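Local coordinates for protein glucose-6-phosphate dehydrogenase (Trypanosoma cruzi, PDB 5AQ1) that catalyses the NADP-dependent oxidation of glucose 6-phosphate, the step that opens the oxidative branch of the pentose phosphate pathway and supplies NADPH, at residues F155-S163 and N195-E203; W82-F91 and V101-Y110. One frame throughout, in Å; residues are numbered along the deposited sequence.

Interaction 1: residues F155-S163 and N195-E203; sequences FVGVCRGLS and NQLKPLFNE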
loop_
_atom_site.group_PDB
_atom_site.type_symbol
_atom_site.label_atom_id
_atom_site.label_comp_id
_atom_site.label_asym_id
_atom_site.label_seq_id
_atom_site.Cartn_x
_atom_site.Cartn_y
_atom_site.Cartn_z
ATOM N N PHE B 155 -19.396 -13.766 -45.173
ATOM C CA PHE B 155 -18.033 -13.600 -44.659
ATOM C C PHE B 155 -17.052 -14.707 -45.053
ATOM O O PHE B 155 -15.994 -14.430 -45.617
ATOM C CB PHE B 155 -18.057 -13.469 -43.132
ATOM C CG PHE B 155 -16.693 -13.349 -42.516
ATOM C CD1 PHE B 155 -15.959 -12.185 -42.660
ATOM C CD2 PHE B 155 -16.137 -14.409 -41.802
ATOM C CE1 PHE B 155 -14.699 -12.072 -42.103
ATOM C CE2 PHE B 155 -14.877 -14.300 -41.238
ATOM C CZ PHE B 155 -14.156 -13.129 -41.389
ATOM N N VAL B 156 -17.399 -15.951 -44.738
ATOM C CA VAL B 156 -16.478 -17.075 -44.925
ATOM C C VAL B 156 -16.186 -17.313 -46.407
ATOM O O VAL B 156 -15.041 -17.570 -46.779
ATOM C CB VAL B 156 -17.014 -18.372 -44.273
ATOM C CG1 VAL B 156 -16.077 -19.540 -44.543
ATOM C CG2 VAL B 156 -17.191 -18.186 -42.767
ATOM N N GLY B 157 -17.220 -17.218 -47.241
ATOM C CA GLY B 157 -17.076 -17.356 -48.694
ATOM C C GLY B 157 -16.117 -16.344 -49.296
ATOM O O GLY B 157 -15.328 -16.679 -50.181
ATOM N N VAL B 158 -16.176 -15.109 -48.805
ATOM C CA VAL B 158 -15.285 -14.046 -49.269
ATOM C C VAL B 158 -13.856 -14.293 -48.815
ATOM O O VAL B 158 -12.916 -14.078 -49.578
ATOM C CB VAL B 158 -15.750 -12.662 -48.775
ATOM C CG1 VAL B 158 -14.713 -11.590 -49.090
ATOM C CG2 VAL B 158 -17.071 -12.300 -49.426
ATOM N N CYS B 159 -13.695 -14.736 -47.571
ATOM C CA CYS B 159 -12.380 -15.092 -47.049
ATOM C C CYS B 159 -11.748 -16.240 -47.846
ATOM O O CYS B 159 -10.548 -16.225 -48.112
ATOM C CB CYS B 159 -12.476 -15.460 -45.564
ATOM S SG CYS B 159 -12.866 -14.064 -44.477
ATOM N N ARG B 160 -12.558 -17.223 -48.237
ATOM C CA ARG B 160 -12.065 -18.350 -49.033
ATOM C C ARG B 160 -11.631 -17.920 -50.432
ATOM O O ARG B 160 -10.594 -18.358 -50.920
ATOM C CB ARG B 160 -13.117 -19.459 -49.126
ATOM C CG ARG B 160 -13.192 -20.310 -47.872
ATOM C CD ARG B 160 -14.264 -21.383 -47.955
ATOM N NE ARG B 160 -14.414 -22.052 -46.660
ATOM C CZ ARG B 160 -15.458 -22.792 -46.292
ATOM N NH1 ARG B 160 -16.486 -22.987 -47.114
ATOM N NH2 ARG B 160 -15.476 -23.342 -45.080
ATOM N N GLY B 161 -12.432 -17.070 -51.069
ATOM C CA GLY B 161 -12.119 -16.549 -52.400
ATOM C C GLY B 161 -10.852 -15.715 -52.420
ATOM O O GLY B 161 -10.017 -15.867 -53.311
ATOM N N LEU B 162 -10.711 -14.830 -51.433
ATOM C CA LEU B 162 -9.522 -13.987 -51.305
ATOM C C LEU B 162 -8.271 -14.822 -51.050
ATOM O O LEU B 162 -7.242 -14.609 -51.689
ATOM C CB LEU B 162 -9.691 -12.969 -50.167
ATOM C CG LEU B 162 -10.651 -11.804 -50.417
ATOM C CD1 LEU B 162 -10.870 -11.026 -49.134
ATOM C CD2 LEU B 162 -10.136 -10.894 -51.524
ATOM N N SER B 163 -8.371 -15.760 -50.111
ATOM C CA SER B 163 -7.257 -16.644 -49.760
ATOM C C SER B 163 -6.805 -17.462 -50.961
ATOM O O SER B 163 -5.612 -17.612 -51.208
ATOM C CB SER B 163 -7.661 -17.585 -48.624
ATOM O OG SER B 163 -6.558 -18.350 -48.176
ATOM N N ASN B 195 -12.354 -21.159 -36.538
ATOM C CA ASN B 195 -11.793 -22.381 -37.109
ATOM C C ASN B 195 -11.858 -22.428 -38.637
ATOM O O ASN B 195 -11.027 -23.082 -39.266
ATOM C CB ASN B 195 -12.476 -23.623 -36.520
ATOM C CG ASN B 195 -12.095 -23.871 -35.068
ATOM O OD1 ASN B 195 -11.033 -23.446 -34.607
ATOM N ND2 ASN B 195 -12.960 -24.568 -34.340
ATOM N N GLN B 196 -12.833 -21.742 -39.232
ATOM C CA GLN B 196 -12.941 -21.676 -40.692
ATOM C C GLN B 196 -11.909 -20.719 -41.266
ATOM O O GLN B 196 -11.492 -20.864 -42.413
ATOM C CB GLN B 196 -14.330 -21.225 -41.138
ATOM C CG GLN B 196 -15.483 -21.885 -40.400
ATOM C CD GLN B 196 -16.586 -22.350 -41.321
ATOM O OE1 GLN B 196 -16.334 -23.059 -42.300
ATOM N NE2 GLN B 196 -17.822 -21.963 -41.013
ATOM N N LEU B 197 -11.515 -19.736 -40.463
ATOM C CA LEU B 197 -10.540 -18.737 -40.873
ATOM C C LEU B 197 -9.105 -19.248 -40.719
ATOM O O LEU B 197 -8.209 -18.819 -41.447
ATOM C CB LEU B 197 -10.725 -17.466 -40.040
ATOM C CG LEU B 197 -10.536 -16.152 -40.791
ATOM C CD1 LEU B 197 -11.687 -15.932 -41.761
ATOM C CD2 LEU B 197 -10.436 -14.993 -39.813
ATOM N N LYS B 198 -8.907 -20.164 -39.773
ATOM C CA LYS B 198 -7.578 -20.699 -39.425
ATOM C C LYS B 198 -6.715 -21.125 -40.635
ATOM O O LYS B 198 -5.579 -20.670 -40.763
ATOM C CB LYS B 198 -7.719 -21.872 -38.436
ATOM C CG LYS B 198 -6.992 -21.678 -37.112
ATOM C CD LYS B 198 -7.460 -22.686 -36.066
ATOM C CE LYS B 198 -6.865 -22.412 -34.689
ATOM N NZ LYS B 198 -7.477 -21.229 -34.017
ATOM N N PRO B 199 -7.246 -21.989 -41.522
ATOM C CA PRO B 199 -6.449 -22.412 -42.682
ATOM C C PRO B 199 -6.329 -21.379 -43.816
ATOM O O PRO B 199 -5.498 -21.556 -44.706
ATOM C CB PRO B 199 -7.202 -23.648 -43.184
ATOM C CG PRO B 199 -8.615 -23.401 -42.792
ATOM C CD PRO B 199 -8.553 -22.671 -41.480
ATOM N N LEU B 200 -7.144 -20.324 -43.787
ATOM C CA LEU B 200 -7.160 -19.314 -44.852
ATOM C C LEU B 200 -6.148 -18.189 -44.625
ATOM O O LEU B 200 -5.517 -17.720 -45.573
ATOM C CB LEU B 200 -8.560 -18.708 -44.982
ATOM C CG LEU B 200 -9.731 -19.688 -45.089
ATOM C CD1 LEU B 200 -11.038 -18.919 -45.177
ATOM C CD2 LEU B 200 -9.573 -20.619 -46.282
ATOM N N PHE B 201 -6.016 -17.751 -43.371
ATOM C CA PHE B 201 -5.142 -16.633 -43.006
ATOM C C PHE B 201 -4.421 -16.893 -41.689
ATOM O O PHE B 201 -4.945 -17.578 -40.814
ATOM C CB PHE B 201 -5.960 -15.349 -42.848
ATOM C CG PHE B 201 -6.645 -14.907 -44.104
ATOM C CD1 PHE B 201 -5.947 -14.209 -45.078
ATOM C CD2 PHE B 201 -7.990 -15.181 -44.313
ATOM C CE1 PHE B 201 -6.574 -13.798 -46.240
ATOM C CE2 PHE B 201 -8.624 -14.772 -45.474
ATOM C CZ PHE B 201 -7.916 -14.079 -46.440
ATOM N N ASN B 202 -3.226 -16.325 -41.551
ATOM C CA ASN B 202 -2.531 -16.287 -40.267
ATOM C C ASN B 202 -3.198 -15.266 -39.369
ATOM O O ASN B 202 -3.816 -14.317 -39.852
ATOM C CB ASN B 202 -1.068 -15.888 -40.445
ATOM C CG ASN B 202 -0.259 -16.894 -41.245
ATOM O OD1 ASN B 202 0.817 -16.550 -41.715
ATOM N ND2 ASN B 202 -0.756 -18.126 -41.409
ATOM N N GLU B 203 -3.065 -15.451 -38.061
ATOM C CA GLU B 203 -3.631 -14.511 -37.096
ATOM C C GLU B 203 -2.993 -13.126 -37.226
ATOM O O GLU B 203 -3.645 -12.114 -36.974
ATOM C CB GLU B 203 -3.460 -15.049 -35.672
ATOM C CG GLU B 203 -4.093 -14.202 -34.573
ATOM C CD GLU B 203 -5.609 -14.131 -34.646
ATOM O OE1 GLU B 203 -6.237 -14.872 -35.439
ATOM O OE2 GLU B 203 -6.179 -13.325 -33.886
#
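C159 and L197 meet at the centre of this contact, where the sulfur SG of C159 comes 3.5 Å from CD1 of L197. The same methyl reaches CE2 of F155 at 3.6 Å, so one leucine branch fills the corner between a thiol and a ring. Within the helix, SG also lies over one face of the F155 ring, toward its rim. L200 packs next: its CD1 touches CB of C159 at 3.8 Å and CG of R160 at 3.7 Å, using the aliphatic root of the arginine. Beyond that root R160 runs extended, and V156 CG1 lies over one face of its guanidinium. NH2 of R160 is 2.9 Å from OE1 of Q196, but the angle is too poor for a hydrogen bond.

The polar link is made by S163. With OG anti to the backbone N (chi1 -174°), the hydroxyl is carried across to O of L200, 2.9 Å away, and donates in the carbonyl plane onto a lone pair. A small hydroxyl suits this spot, where the backbones come close. The F201 ring comes up beside it, with CB of C159 in its plane at the edge.

In the next shell, L200 N and F201 N both bond to L197 O, which brings L200 and F201 round toward helix 155-165. F155, C159 and L162 rest on strand 143-148, while L197 and F201 rest on V206. Two neighbouring helices packed over a parallel sheet, each spanning a beta-alpha-beta crossover, are characteristic of the second half of a Rossmann-type dinucleotide-binding domain.

Interaction 2: residues W82-F91 and V101-Y110; sequences WKKDTLAGFF and VGNFLRRISY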
loop_
_atom_site.group_PDB
_atom_site.type_symbol
_atom_site.label_atom_id
_atom_site.label_comp_id
_atom_site.label_asym_id
_atom_site.label_seq_id
_atom_site.Cartn_x
_atom_site.Cartn_y
_atom_site.Cartn_z
ATOM N N TRP B 82 -21.311 8.929 -58.468
ATOM C CA TRP B 82 -21.389 8.234 -57.179
ATOM C C TRP B 82 -20.337 8.752 -56.200
ATOM O O TRP B 82 -20.638 9.013 -55.037
ATOM C CB TRP B 82 -21.222 6.726 -57.392
ATOM C CG TRP B 82 -21.049 5.920 -56.137
ATOM C CD1 TRP B 82 -21.955 5.757 -55.133
ATOM C CD2 TRP B 82 -19.901 5.139 -55.772
ATOM N NE1 TRP B 82 -21.442 4.935 -54.158
ATOM C CE2 TRP B 82 -20.183 4.539 -54.528
ATOM C CE3 TRP B 82 -18.662 4.890 -56.376
ATOM C CZ2 TRP B 82 -19.271 3.708 -53.874
ATOM C CZ3 TRP B 82 -17.755 4.064 -55.725
ATOM C CH2 TRP B 82 -18.064 3.485 -54.487
ATOM N N LYS B 83 -19.107 8.908 -56.682
ATOM C CA LYS B 83 -18.014 9.427 -55.862
ATOM C C LYS B 83 -18.252 10.873 -55.434
ATOM O O LYS B 83 -18.123 11.209 -54.258
ATOM C CB LYS B 83 -16.684 9.317 -56.610
ATOM C CG LYS B 83 -16.132 7.902 -56.663
ATOM C CD LYS B 83 -15.234 7.681 -57.870
ATOM C CE LYS B 83 -14.079 8.661 -57.907
ATOM N NZ LYS B 83 -13.067 8.283 -58.931
ATOM N N LYS B 84 -18.610 11.720 -56.394
ATOM C CA LYS B 84 -18.776 13.149 -56.135
ATOM C C LYS B 84 -20.030 13.470 -55.313
ATOM O O LYS B 84 -19.986 14.334 -54.437
ATOM C CB LYS B 84 -18.804 13.924 -57.455
ATOM C CG LYS B 84 -18.694 15.432 -57.293
ATOM C CD LYS B 84 -18.953 16.135 -58.610
ATOM C CE LYS B 84 -18.707 17.626 -58.477
ATOM N NZ LYS B 84 -18.977 18.340 -59.752
ATOM N N ASP B 85 -21.138 12.787 -55.598
ATOM C CA ASP B 85 -22.419 13.081 -54.944
ATOM C C ASP B 85 -22.631 12.287 -53.658
ATOM O O ASP B 85 -22.869 12.874 -52.600
ATOM C CB ASP B 85 -23.585 12.830 -55.907
ATOM C CG ASP B 85 -23.595 13.798 -57.081
ATOM O OD1 ASP B 85 -22.846 14.799 -57.051
ATOM O OD2 ASP B 85 -24.359 13.558 -58.040
ATOM N N THR B 86 -22.549 10.964 -53.744
ATOM C CA THR B 86 -22.820 10.108 -52.589
ATOM C C THR B 86 -21.661 10.114 -51.592
ATOM O O THR B 86 -21.820 10.577 -50.463
ATOM C CB THR B 86 -23.143 8.662 -53.016
ATOM O OG1 THR B 86 -24.187 8.680 -54.001
ATOM C CG2 THR B 86 -23.590 7.823 -51.821
ATOM N N LEU B 87 -20.504 9.609 -52.018
ATOM C CA LEU B 87 -19.342 9.454 -51.131
ATOM C C LEU B 87 -18.887 10.766 -50.509
ATOM O O LEU B 87 -18.790 10.875 -49.287
ATOM C CB LEU B 87 -18.162 8.813 -51.877
ATOM C CG LEU B 87 -17.995 7.292 -51.777
ATOM C CD1 LEU B 87 -19.314 6.546 -51.937
ATOM C CD2 LEU B 87 -16.976 6.816 -52.805
ATOM N N ALA B 88 -18.617 11.759 -51.354
ATOM C CA ALA B 88 -18.120 13.055 -50.884
ATOM C C ALA B 88 -19.101 13.757 -49.941
ATOM O O ALA B 88 -18.694 14.581 -49.128
ATOM C CB ALA B 88 -17.775 13.954 -52.061
ATOM N N GLY B 89 -20.386 13.426 -50.056
ATOM C CA GLY B 89 -21.406 13.928 -49.139
ATOM C C GLY B 89 -21.154 13.630 -47.670
ATOM O O GLY B 89 -21.609 14.376 -46.805
ATOM N N PHE B 90 -20.430 12.548 -47.382
ATOM C CA PHE B 90 -20.143 12.152 -46.000
ATOM C C PHE B 90 -18.768 12.591 -45.488
ATOM O O PHE B 90 -18.410 12.287 -44.350
ATOM C CB PHE B 90 -20.290 10.638 -45.853
ATOM C CG PHE B 90 -21.683 10.140 -46.108
ATOM C CD1 PHE B 90 -22.079 9.775 -47.386
ATOM C CD2 PHE B 90 -22.600 10.035 -45.070
ATOM C CE1 PHE B 90 -23.363 9.315 -47.626
ATOM C CE2 PHE B 90 -23.886 9.575 -45.304
ATOM C CZ PHE B 90 -24.268 9.213 -46.583
ATOM N N PHE B 91 -18.004 13.311 -46.308
ATOM C CA PHE B 91 -16.706 13.830 -45.873
ATOM C C PHE B 91 -16.911 15.057 -44.991
ATOM O O PHE B 91 -17.796 15.877 -45.244
ATOM C CB PHE B 91 -15.812 14.209 -47.065
ATOM C CG PHE B 91 -15.495 13.072 -48.006
ATOM C CD1 PHE B 91 -15.789 11.743 -47.688
ATOM C CD2 PHE B 91 -14.858 13.338 -49.213
ATOM C CE1 PHE B 91 -15.482 10.721 -48.572
ATOM C CE2 PHE B 91 -14.547 12.318 -50.094
ATOM C CZ PHE B 91 -14.857 11.008 -49.774
ATOM N N VAL B 101 -10.644 17.691 -52.596
ATOM C CA VAL B 101 -11.484 16.494 -52.613
ATOM C C VAL B 101 -11.266 15.695 -53.895
ATOM O O VAL B 101 -11.203 14.468 -53.856
ATOM C CB VAL B 101 -12.984 16.856 -52.487
ATOM C CG1 VAL B 101 -13.856 15.605 -52.532
ATOM C CG2 VAL B 101 -13.243 17.630 -51.203
ATOM N N GLY B 102 -11.160 16.393 -55.023
ATOM C CA GLY B 102 -10.957 15.755 -56.323
ATOM C C GLY B 102 -9.712 14.886 -56.397
ATOM O O GLY B 102 -9.732 13.823 -57.018
ATOM N N ASN B 103 -8.629 15.344 -55.770
ATOM C CA ASN B 103 -7.373 14.587 -55.713
ATOM C C ASN B 103 -7.540 13.242 -55.022
ATOM O O ASN B 103 -7.008 12.233 -55.491
ATOM C CB ASN B 103 -6.277 15.394 -55.005
ATOM C CG ASN B 103 -5.740 16.534 -55.855
ATOM O OD1 ASN B 103 -5.855 16.522 -57.083
ATOM N ND2 ASN B 103 -5.144 17.527 -55.204
ATOM N N PHE B 104 -8.281 13.228 -53.918
ATOM C CA PHE B 104 -8.575 11.982 -53.219
ATOM C C PHE B 104 -9.484 11.063 -54.040
ATOM O O PHE B 104 -9.222 9.865 -54.145
ATOM C CB PHE B 104 -9.209 12.252 -51.854
ATOM C CG PHE B 104 -9.630 11.004 -51.129
ATOM C CD1 PHE B 104 -8.681 10.095 -50.683
ATOM C CD2 PHE B 104 -10.973 10.730 -50.906
ATOM C CE1 PHE B 104 -9.060 8.941 -50.024
ATOM C CE2 PHE B 104 -11.359 9.580 -50.245
ATOM C CZ PHE B 104 -10.401 8.684 -49.803
ATOM N N LEU B 105 -10.543 11.623 -54.622
ATOM C CA LEU B 105 -11.481 10.841 -55.437
ATOM C C LEU B 105 -10.810 10.249 -56.675
ATOM O O LEU B 105 -11.225 9.201 -57.163
ATOM C CB LEU B 105 -12.695 11.685 -55.848
ATOM C CG LEU B 105 -13.602 12.193 -54.721
ATOM C CD1 LEU B 105 -14.751 13.003 -55.303
ATOM C CD2 LEU B 105 -14.132 11.054 -53.860
ATOM N N ARG B 106 -9.768 10.910 -57.173
ATOM C CA ARG B 106 -8.963 10.366 -58.272
ATOM C C ARG B 106 -8.317 9.018 -57.927
ATOM O O ARG B 106 -8.037 8.221 -58.820
ATOM C CB ARG B 106 -7.879 11.364 -58.703
ATOM C CG ARG B 106 -8.226 12.172 -59.939
ATOM C CD ARG B 106 -7.156 13.247 -60.216
ATOM N NE ARG B 106 -7.500 14.557 -59.645
ATOM C CZ ARG B 106 -8.326 15.448 -60.200
ATOM N NH1 ARG B 106 -8.929 15.198 -61.363
ATOM N NH2 ARG B 106 -8.553 16.609 -59.582
ATOM N N ARG B 107 -8.093 8.769 -56.640
ATOM C CA ARG B 107 -7.492 7.517 -56.179
ATOM C C ARG B 107 -8.501 6.372 -56.031
ATOM O O ARG B 107 -8.098 5.237 -55.792
ATOM C CB ARG B 107 -6.779 7.725 -54.833
ATOM C CG ARG B 107 -5.820 8.913 -54.761
ATOM C CD ARG B 107 -4.920 9.044 -55.983
ATOM N NE ARG B 107 -4.246 7.791 -56.313
ATOM C CZ ARG B 107 -3.501 7.592 -57.398
ATOM N NH1 ARG B 107 -3.306 8.568 -58.280
ATOM N NH2 ARG B 107 -2.944 6.404 -57.599
ATOM N N ILE B 108 -9.795 6.658 -56.170
ATOM C CA ILE B 108 -10.830 5.647 -55.961
ATOM C C ILE B 108 -11.319 5.061 -57.281
ATOM O O ILE B 108 -11.677 5.800 -58.190
ATOM C CB ILE B 108 -12.041 6.221 -55.195
ATOM C CG1 ILE B 108 -11.593 6.745 -53.827
ATOM C CG2 ILE B 108 -13.118 5.153 -55.020
ATOM C CD1 ILE B 108 -12.693 7.385 -53.003
ATOM N N SER B 109 -11.337 3.732 -57.364
ATOM C CA SER B 109 -11.972 3.013 -58.470
ATOM C C SER B 109 -13.098 2.138 -57.933
ATOM O O SER B 109 -13.147 1.843 -56.734
ATOM C CB SER B 109 -10.962 2.126 -59.189
ATOM O OG SER B 109 -9.887 2.887 -59.698
ATOM N N TYR B 110 -14.008 1.739 -58.820
ATOM C CA TYR B 110 -15.066 0.791 -58.471
ATOM C C TYR B 110 -15.068 -0.373 -59.449
ATOM O O TYR B 110 -14.620 -0.249 -60.590
ATOM C CB TYR B 110 -16.448 1.460 -58.439
ATOM C CG TYR B 110 -17.548 0.522 -57.978
ATOM C CD1 TYR B 110 -17.764 0.280 -56.629
ATOM C CD2 TYR B 110 -18.343 -0.156 -58.899
ATOM C CE1 TYR B 110 -18.753 -0.595 -56.209
ATOM C CE2 TYR B 110 -19.329 -1.035 -58.489
ATOM C CZ TYR B 110 -19.532 -1.250 -57.145
ATOM O OH TYR B 110 -20.516 -2.121 -56.740
#
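The indole of W82 is covered on both faces: CD1 of L87 lies over one, and Y110 turns its edge toward the other in a T-shaped pair, with centroids 5.3 Å apart and planes at 69°. The tyrosine suits this join because its ring packs on W82 while its OH bonds to O of S74. F91 is the second aromatic centre. One of its faces carries CA of A88 over the ring centre, and its edge takes V101 CG1 and L105 CD2, the latter 4.0 Å from CE2 of F91. F104 meets it obliquely, CE2 lying 3.8 Å from F91 CZ, and F54 both stacks with F91 and touches F104.

Between these two apolar groups runs K83, its stem passing L105 CB and I108 CB. A bend at chi3 (57°) swings NZ to the backbone, where it donates to L105 O at 2.7 Å and to I108 O at 2.9 Å. The first carbonyl already accepts from I108 N, which closes a type I turn; NZ arrives from the opposite face of the carbonyl plane.

A long, flexible lysine can thus cross an apolar layer and still satisfy its ammonium, which also forms a salt bridge with E80. With a carboxylate and two carbonyls around it, this buried amine probably stays protonated, and its charge should polarise both carbonyls and pin the turn leading into strand 108-112.

From the N terminus, interaction 2 comes first: it closes the short irregular loop 92-100, which includes C99 of the C58-C99 disulfide, within the connection from strand 67-72 to the edge strand 108-112. The chain then passes through helix 118-134 and strand 143-148 before interaction 1 begins. That contact closes a longer excursion of 31 residues, through strand 175-179 and most of helix 187-197, and leads on to the other edge strand, 206-208. The contacts are in series, neither nested nor crossed; the centres of interactions 1 and 2 lie about 30 Å apart, and the two do not touch. Each joins parts of one half of the NADPH-binding domain, toward opposite edges of its parallel sheet.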